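Local coordinates for DR2417 (PDB 4XWW), which is a metal-dependent ribonuclease of the RNase J family, probably degrading RNA as a 5'-3' exonuclease and possibly also cutting it internally, at residues F176-D181 against S190-V195; E231-C236 against Q262-V267. One frame throughout, in Å; residues are numbered along the deposited sequence.

How the contacts relate
Contact 1, between 176-181 and 190-195, belongs to the metallo-beta-lactamase part of RNase J, whereas contact 2, between 231-236 and 262-267, lies at one edge of the beta-CASP part. Their centres are 31 Å apart, their nearest atoms about 15 Å, and contact 1 closes before contact 2 opens along the chain. Contact 1 is the nearer to the chemistry: the side chain of Lys177 is about 4 Å from Gly380, a UMP-binding residue, and from Ala378, predicted to bind substrate, and about 10 Å from a bound zinc ion. Contact 1 approaches the bound RNA to about 8 Å, contact 2 to about 11 Å; the latter lies away from the metal sites.

Contact 1. Residues F176-D181 against S190-V195; sequences FKIDPD and SDLERV
Ile178 and Leu192 meet through one methyl each, CG2 of the isoleucine lying 3.8 Å from CD1 of the leucine, with the two side chains crossing at a slant. The choice of branch follows from the first torsion of Ile178 (chi1 -52°): CG2 is anti to the backbone N and faces the leucine, while CG1 is turned back to the in-plane edge of the Phe176 ring.

Ser190 approaches the same loop with its hydroxyl. Its OG lies 3.5 Å from Lys177 O, and both oxygens are hydrogen-bonded to Thr152 OG1, which thereby ties the two segments together. A water makes a second link, donating to Asp179 O at 2.7 Å and accepting from Ser190 N at 2.8 Å.

The loop is braced from within. Asp179 OD2 receives Lys177 NZ at 2.9 Å in a salt bridge, from 47° above the carboxylate plane, and NZ also bonds to Pro220 O. Asp179 OD1 accepts from Asp181 N, closing an Asx turn. Lys177 also brings this metallo-beta-lactamase loop close to UMP-binding Gly380 and to Ala378, predicted to bind substrate.

In 190-195, Asp191 N-caps helix 192-201 through OD1 and Arg194 N. The contact thus joins the loop after strand 168-172 to the start of this helix, with helix 384-394 packed against Phe176 and Val195, and strand 144-150 against Asp191 and Val195.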
ATOM      1  N   PHE A 176      13.868  18.281   9.607  1.00 17.88           N
ATOM      2  CA  PHE A 176      13.513  18.974  10.843  1.00 13.63           C
ATOM      3  C   PHE A 176      12.030  19.115  11.108  1.00 15.94           C
ATOM      4  O   PHE A 176      11.212  19.069  10.190  1.00 16.42           O
ATOM      5  CB  PHE A 176      14.110  20.390  10.862  1.00 17.27           C
ATOM      6  CG  PHE A 176      13.311  21.400  10.062  1.00 14.36           C
ATOM      7  CD1 PHE A 176      13.411  21.436   8.680  1.00 15.48           C
ATOM      8  CD2 PHE A 176      12.466  22.306  10.691  1.00 14.32           C
ATOM      9  CE1 PHE A 176      12.691  22.375   7.928  1.00 14.66           C
ATOM     10  CE2 PHE A 176      11.749  23.262   9.955  1.00 17.35           C
ATOM     11  CZ  PHE A 176      11.846  23.284   8.566  1.00 17.33           C
ATOM     12  N   LYS A 177      11.713  19.330  12.382  1.00 18.51           N
ATOM     13  CA  LYS A 177      10.451  19.916  12.818  1.00 17.46           C
ATOM     14  C   LYS A 177      10.823  21.049  13.761  1.00 18.24           C
ATOM     15  O   LYS A 177      12.005  21.199  14.106  1.00 17.52           O
ATOM     16  CB  LYS A 177       9.577  18.883  13.542  1.00 14.36           C
ATOM     17  CG  LYS A 177      10.260  18.415  14.843  1.00 16.47           C
ATOM     18  CD  LYS A 177       9.498  17.301  15.583  1.00 20.77           C
ATOM     19  CE  LYS A 177       8.135  17.751  16.024  1.00 18.02           C
ATOM     20  NZ  LYS A 177       7.641  16.828  17.134  1.00 19.94           N
ATOM     21  N   ILE A 178       9.861  21.861  14.189  1.00 15.21           N
ATOM     22  CA  ILE A 178      10.180  22.844  15.219  1.00 15.89           C
ATOM     23  C   ILE A 178       9.436  22.447  16.476  1.00 20.65           C
ATOM     24  O   ILE A 178       8.321  22.903  16.730  1.00 22.92           O
ATOM     25  CB  ILE A 178       9.823  24.294  14.809  1.00 20.48           C
ATOM     26  CG1 ILE A 178      10.437  24.603  13.443  1.00 20.11           C
ATOM     27  CG2 ILE A 178      10.395  25.300  15.865  1.00 23.95           C
ATOM     28  CD1 ILE A 178      10.075  25.972  12.870  1.00 23.01           C
ATOM     29  N   ASP A 179      10.078  21.598  17.269  1.00 20.58           N
ATOM     30  CA  ASP A 179       9.474  21.129  18.511  1.00 17.28           C
ATOM     31  C   ASP A 179       9.901  22.000  19.678  1.00 19.87           C
ATOM     32  O   ASP A 179      11.095  22.086  19.996  1.00 20.32           O
ATOM     33  CB  ASP A 179       9.858  19.673  18.767  1.00 16.85           C
ATOM     34  CG  ASP A 179       8.929  18.991  19.769  1.00 16.69           C
ATOM     35  OD1 ASP A 179       8.425  19.664  20.686  1.00 18.46           O
ATOM     36  OD2 ASP A 179       8.718  17.772  19.634  1.00 20.21           O
ATOM     37  N   PRO A 180       8.935  22.655  20.326  1.00 21.60           N
ATOM     38  CA  PRO A 180       9.318  23.544  21.434  1.00 27.92           C
ATOM     39  C   PRO A 180       9.809  22.798  22.682  1.00 25.45           C
ATOM     40  O   PRO A 180      10.439  23.417  23.541  1.00 20.89           O
ATOM     41  CB  PRO A 180       8.023  24.321  21.733  1.00 30.10           C
ATOM     42  CG  PRO A 180       6.936  23.559  21.101  1.00 26.66           C
ATOM     43  CD  PRO A 180       7.516  22.790  19.949  1.00 20.36           C
ATOM     44  N   ASP A 181       9.541  21.498  22.768  1.00 21.31           N
ATOM     45  CA  ASP A 181       9.960  20.715  23.929  1.00 23.18           C
ATOM     46  C   ASP A 181       9.876  19.224  23.620  1.00 25.51           C
ATOM     47  O   ASP A 181       8.789  18.656  23.614  1.00 22.54           O
ATOM     48  CB  ASP A 181       9.094  21.061  25.147  1.00 24.82           C
ATOM     49  CG  ASP A 181       9.472  20.254  26.385  1.00 35.18           C
ATOM     50  OD1 ASP A 181      10.548  19.608  26.390  1.00 28.55           O
ATOM     51  OD2 ASP A 181       8.688  20.291  27.359  1.00 43.92           O
ATOM     52  N   SER A 190      15.354  23.839  18.659  1.00 19.42           N
ATOM     53  CA  SER A 190      15.894  24.302  17.383  1.00 19.49           C
ATOM     54  C   SER A 190      16.547  25.678  17.542  1.00 20.37           C
ATOM     55  O   SER A 190      16.050  26.533  18.259  1.00 24.17           O
ATOM     56  CB  SER A 190      14.814  24.359  16.298  1.00 18.58           C
ATOM     57  OG  SER A 190      14.263  23.074  16.067  1.00 20.21           O
ATOM     58  N   ASP A 191      17.656  25.879  16.857  1.00 19.73           N
ATOM     59  CA  ASP A 191      18.365  27.155  16.943  1.00 19.52           C
ATOM     60  C   ASP A 191      17.742  28.225  16.035  1.00 18.83           C
ATOM     61  O   ASP A 191      18.343  28.651  15.047  1.00 22.09           O
ATOM     62  CB  ASP A 191      19.844  26.955  16.604  1.00 22.79           C
ATOM     63  CG  ASP A 191      20.715  28.076  17.141  1.00 28.93           C
ATOM     64  OD1 ASP A 191      20.159  29.152  17.466  1.00 23.63           O
ATOM     65  OD2 ASP A 191      21.950  27.881  17.239  1.00 25.55           O
ATOM     66  N   LEU A 192      16.559  28.710  16.398  1.00 21.66           N
ATOM     67  CA  LEU A 192      15.867  29.668  15.537  1.00 23.66           C
ATOM     68  C   LEU A 192      16.536  31.038  15.586  1.00 20.96           C
ATOM     69  O   LEU A 192      16.416  31.826  14.653  1.00 23.65           O
ATOM     70  CB  LEU A 192      14.390  29.780  15.920  1.00 23.34           C
ATOM     71  CG  LEU A 192      13.584  28.496  15.724  1.00 27.12           C
ATOM     72  CD1 LEU A 192      12.114  28.727  16.032  1.00 31.17           C
ATOM     73  CD2 LEU A 192      13.781  27.956  14.308  1.00 24.46           C
ATOM     74  N   GLU A 193      17.228  31.317  16.685  1.00 23.36           N
ATOM     75  CA  GLU A 193      18.037  32.530  16.804  1.00 23.06           C
ATOM     76  C   GLU A 193      19.088  32.550  15.696  1.00 25.43           C
ATOM     77  O   GLU A 193      19.277  33.563  15.011  1.00 25.63           O
ATOM     78  CB  GLU A 193      18.693  32.577  18.184  1.00 24.04           C
ATOM     79  CG  GLU A 193      19.542  33.796  18.460  1.00 36.43           C
ATOM     80  CD  GLU A 193      20.175  33.745  19.840  1.00 54.15           C
ATOM     81  OE1 GLU A 193      20.774  32.703  20.187  1.00 55.08           O
ATOM     82  OE2 GLU A 193      20.066  34.744  20.583  1.00 64.01           O
ATOM     83  N   ARG A 194      19.760  31.419  15.499  1.00 22.52           N
ATOM     84  CA  ARG A 194      20.825  31.357  14.500  1.00 24.86           C
ATOM     85  C   ARG A 194      20.249  31.478  13.105  1.00 21.15           C
ATOM     86  O   ARG A 194      20.834  32.114  12.234  1.00 22.07           O
ATOM     87  CB  ARG A 194      21.628  30.060  14.607  1.00 24.53           C
ATOM     88  CG  ARG A 194      22.725  29.963  13.561  1.00 21.54           C
ATOM     89  CD  ARG A 194      23.804  31.036  13.866  1.00 18.95           C
ATOM     90  NE  ARG A 194      24.892  31.178  12.886  1.00 23.34           N
ATOM     91  CZ  ARG A 194      24.845  31.957  11.804  1.00 22.06           C
ATOM     92  NH1 ARG A 194      23.729  32.640  11.505  1.00 24.44           N
ATOM     93  NH2 ARG A 194      25.906  32.049  11.011  1.00 25.86           N
ATOM     94  N   VAL A 195      19.098  30.839  12.893  1.00 19.70           N
ATOM     95  CA  VAL A 195      18.438  30.872  11.596  1.00 18.67           C
ATOM     96  C   VAL A 195      17.985  32.302  11.273  1.00 21.92           C
ATOM     97  O   VAL A 195      18.177  32.789  10.155  1.00 24.02           O
ATOM     98  CB  VAL A 195      17.242  29.886  11.560  1.00 25.86           C
ATOM     99  CG1 VAL A 195      16.389  30.099  10.314  1.00 24.72           C
ATOM    100  CG2 VAL A 195      17.743  28.418  11.649  1.00 21.98           C
TER
HETATM  101  O   HOH W   1      12.538  23.666  18.424  1.00 19.35           O

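Contact 2. Residues E231-C236 against Q262-V267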
ATOM      1  N   GLU A 231      -1.031   9.039  30.045  1.00 20.72           N
ATOM      2  CA  GLU A 231      -2.437   8.946  30.411  1.00 22.66           C
ATOM      3  C   GLU A 231      -3.002   7.572  30.036  1.00 21.50           C
ATOM      4  O   GLU A 231      -3.686   6.941  30.835  1.00 21.67           O
ATOM      5  CB  GLU A 231      -3.245  10.070  29.743  1.00 27.61           C
ATOM      6  CG  GLU A 231      -4.730  10.119  30.143  1.00 32.31           C
ATOM      7  CD  GLU A 231      -5.470  11.305  29.529  1.00 40.50           C
ATOM      8  OE1 GLU A 231      -5.344  11.516  28.303  1.00 39.67           O
ATOM      9  OE2 GLU A 231      -6.166  12.034  30.272  1.00 38.91           O
ATOM     10  N   ILE A 232      -2.697   7.106  28.827  1.00 17.85           N
ATOM     11  CA  ILE A 232      -3.120   5.787  28.390  1.00 21.35           C
ATOM     12  C   ILE A 232      -2.528   4.674  29.265  1.00 19.38           C
ATOM     13  O   ILE A 232      -3.249   3.812  29.766  1.00 20.82           O
ATOM     14  CB  ILE A 232      -2.742   5.577  26.913  1.00 19.68           C
ATOM     15  CG1 ILE A 232      -3.568   6.528  26.041  1.00 19.63           C
ATOM     16  CG2 ILE A 232      -2.951   4.110  26.500  1.00 20.40           C
ATOM     17  CD1 ILE A 232      -3.010   6.734  24.654  1.00 21.74           C
ATOM     18  N   ILE A 233      -1.217   4.710  29.469  1.00 19.04           N
ATOM     19  CA  ILE A 233      -0.528   3.626  30.160  1.00 18.27           C
ATOM     20  C   ILE A 233      -0.952   3.561  31.627  1.00 19.91           C
ATOM     21  O   ILE A 233      -1.161   2.468  32.166  1.00 21.55           O
ATOM     22  CB  ILE A 233       1.001   3.775  29.968  1.00 21.86           C
ATOM     23  CG1 ILE A 233       1.303   3.462  28.489  1.00 20.30           C
ATOM     24  CG2 ILE A 233       1.790   2.873  30.932  1.00 22.95           C
ATOM     25  CD1 ILE A 233       2.703   3.788  28.023  1.00 19.43           C
ATOM     26  N   LYS A 234      -1.138   4.720  32.254  1.00 27.17           N
ATOM     27  CA  LYS A 234      -1.611   4.771  33.640  1.00 31.80           C
ATOM     28  C   LYS A 234      -2.925   4.014  33.789  1.00 32.43           C
ATOM     29  O   LYS A 234      -3.189   3.390  34.824  1.00 34.20           O
ATOM     30  CB  LYS A 234      -1.782   6.221  34.087  1.00 28.14           C
ATOM     31  CG  LYS A 234      -2.294   6.384  35.500  1.00 35.27           C
ATOM     32  CD  LYS A 234      -2.309   7.853  35.873  1.00 39.53           C
ATOM     33  CE  LYS A 234      -2.837   8.055  37.281  1.00 48.09           C
ATOM     34  NZ  LYS A 234      -2.902   9.504  37.622  1.00 59.38           N
ATOM     35  N   GLY A 235      -3.729   4.042  32.734  1.00 28.07           N
ATOM     36  CA  GLY A 235      -5.015   3.370  32.728  1.00 25.64           C
ATOM     37  C   GLY A 235      -5.015   1.905  32.312  1.00 34.06           C
ATOM     38  O   GLY A 235      -6.067   1.238  32.388  1.00 33.56           O
ATOM     39  N   CYS A 236      -3.869   1.385  31.872  1.00 23.67           N
ATOM     40  CA  CYS A 236      -3.799  -0.018  31.432  1.00 25.47           C
ATOM     41  C   CYS A 236      -3.755  -0.987  32.598  1.00 24.14           C
ATOM     42  O   CYS A 236      -2.917  -0.863  33.483  1.00 28.70           O
ATOM     43  CB  CYS A 236      -2.593  -0.244  30.528  1.00 24.02           C
ATOM     44  SG  CYS A 236      -2.784   0.585  28.940  1.00 24.81           S
ATOM     45  N   GLN A 262       4.981   5.258  36.561  1.00 27.96           N
ATOM     46  CA  GLN A 262       3.790   4.428  36.626  1.00 23.51           C
ATOM     47  C   GLN A 262       4.052   3.048  37.221  1.00 32.00           C
ATOM     48  O   GLN A 262       3.183   2.186  37.187  1.00 29.34           O
ATOM     49  CB  GLN A 262       3.162   4.283  35.233  1.00 24.97           C
ATOM     50  CG  GLN A 262       2.643   5.597  34.657  1.00 25.56           C
ATOM     51  CD  GLN A 262       1.759   6.354  35.628  1.00 32.23           C
ATOM     52  OE1 GLN A 262       0.953   5.758  36.343  1.00 31.70           O
ATOM     53  NE2 GLN A 262       1.907   7.679  35.660  1.00 27.92           N
ATOM     54  N   GLY A 263       5.237   2.844  37.785  1.00 25.65           N
ATOM     55  CA  GLY A 263       5.518   1.593  38.474  1.00 26.54           C
ATOM     56  C   GLY A 263       5.746   0.386  37.577  1.00 27.45           C
ATOM     57  O   GLY A 263       5.582  -0.760  38.017  1.00 28.57           O
ATOM     58  N   ARG A 264       6.149   0.639  36.333  1.00 30.32           N
ATOM     59  CA  ARG A 264       6.430  -0.440  35.381  1.00 27.89           C
ATOM     60  C   ARG A 264       7.924  -0.542  35.040  1.00 25.28           C
ATOM     61  O   ARG A 264       8.587   0.470  34.832  1.00 29.59           O
ATOM     62  CB  ARG A 264       5.624  -0.241  34.091  1.00 23.55           C
ATOM     63  CG  ARG A 264       4.127  -0.289  34.310  1.00 24.27           C
ATOM     64  CD  ARG A 264       3.369  -0.047  33.010  1.00 23.52           C
ATOM     65  NE  ARG A 264       1.923  -0.183  33.191  1.00 23.85           N
ATOM     66  CZ  ARG A 264       1.221  -1.285  32.926  1.00 22.60           C
ATOM     67  NH1 ARG A 264       1.827  -2.367  32.448  1.00 22.71           N
ATOM     68  NH2 ARG A 264      -0.101  -1.307  33.135  1.00 25.31           N
ATOM     69  N   ARG A 265       8.431  -1.769  34.957  1.00 26.79           N
ATOM     70  CA  ARG A 265       9.805  -2.001  34.506  1.00 25.93           C
ATOM     71  C   ARG A 265       9.795  -2.231  33.006  1.00 24.88           C
ATOM     72  O   ARG A 265       8.782  -2.657  32.453  1.00 27.36           O
ATOM     73  CB  ARG A 265      10.436  -3.195  35.219  1.00 27.47           C
ATOM     74  CG  ARG A 265      10.510  -3.095  36.750  1.00 28.74           C
ATOM     75  CD  ARG A 265      11.355  -1.901  37.169  1.00 28.96           C
ATOM     76  NE  ARG A 265      12.739  -2.014  36.709  1.00 30.77           N
ATOM     77  CZ  ARG A 265      13.707  -2.616  37.401  1.00 30.17           C
ATOM     78  NH1 ARG A 265      13.453  -3.166  38.591  1.00 31.86           N
ATOM     79  NH2 ARG A 265      14.937  -2.674  36.905  1.00 31.08           N
ATOM     80  N   VAL A 266      10.914  -1.948  32.346  1.00 24.58           N
ATOM     81  CA  VAL A 266      10.932  -1.918  30.890  1.00 23.53           C
ATOM     82  C   VAL A 266      11.816  -3.017  30.299  1.00 27.84           C
ATOM     83  O   VAL A 266      12.923  -3.263  30.775  1.00 29.42           O
ATOM     84  CB  VAL A 266      11.404  -0.538  30.394  1.00 23.13           C
ATOM     85  CG1 VAL A 266      11.465  -0.477  28.862  1.00 25.07           C
ATOM     86  CG2 VAL A 266      10.455   0.537  30.915  1.00 27.99           C
ATOM     87  N   VAL A 267      11.298  -3.679  29.268  1.00 25.72           N
ATOM     88  CA  VAL A 267      12.066  -4.650  28.498  1.00 25.57           C
ATOM     89  C   VAL A 267      12.235  -4.085  27.104  1.00 24.80           C
ATOM     90  O   VAL A 267      11.254  -3.710  26.459  1.00 25.96           O
ATOM     91  CB  VAL A 267      11.371  -6.030  28.375  1.00 26.88           C
ATOM     92  CG1 VAL A 267      12.227  -6.987  27.547  1.00 28.14           C
ATOM     93  CG2 VAL A 267      11.091  -6.647  29.730  1.00 28.47           C
TER
HETATM   94  O   HOH W   2       0.211   1.604  34.290  1.00 24.94           O
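Arg264 reaches from just before strand 265-269 to Ile233 in helix 222-234 and Cys236 in the loop that follows, at the edge of the five-stranded parallel sheet of the beta-CASP domain. The strand is outermost in that sheet within the chain. It follows helix 249-261, which ends in a Schellman motif with Gly263, at positive phi, as the C-prime residue.

The polar contacts gather round the arginine. Its chain is extended from CG to NE, which carries the guanidinium across to Cys236. There NH2 lies 2.9 Å from Cys236 O, and that oxygen sits at the edge of the guanidinium, near its plane. NH1 is hydrogen-bonded to Val306 O and Gly238 O, so the charged group is held among backbone carbonyls, which probably stabilise its charge in this buried position.

Van der Waals contact comes from Ile233, whose CG2 lies 3.9 Å from Arg264 CD and 3.8 Å from Arg264 NE, the two side chains lying at an angle to each other. Beyond this pair, the isoleucine packs on Leu258 of helix 249-261 and on Leu307 and Ile341 of strands 306-310 and 339-342, joining helix 222-234 to that helix and to the sheet.

Nearer the surface, the amide of Gln262 lies against the aliphatic part of Lys234. A bend at chi2 (-50°) folds the glutamine chain so that OE1 rests 3.4 Å from Lys234 CG, while NE2 is bonded to Glu230 OE2. The lysine runs on extended beyond CG and carries its ammonium end off from the glutamine.

One water completes the junction in the plane of the guanidinium, accepting from Arg264 NE at 2.7 Å and donating to Ile233 O at 2.7 Å.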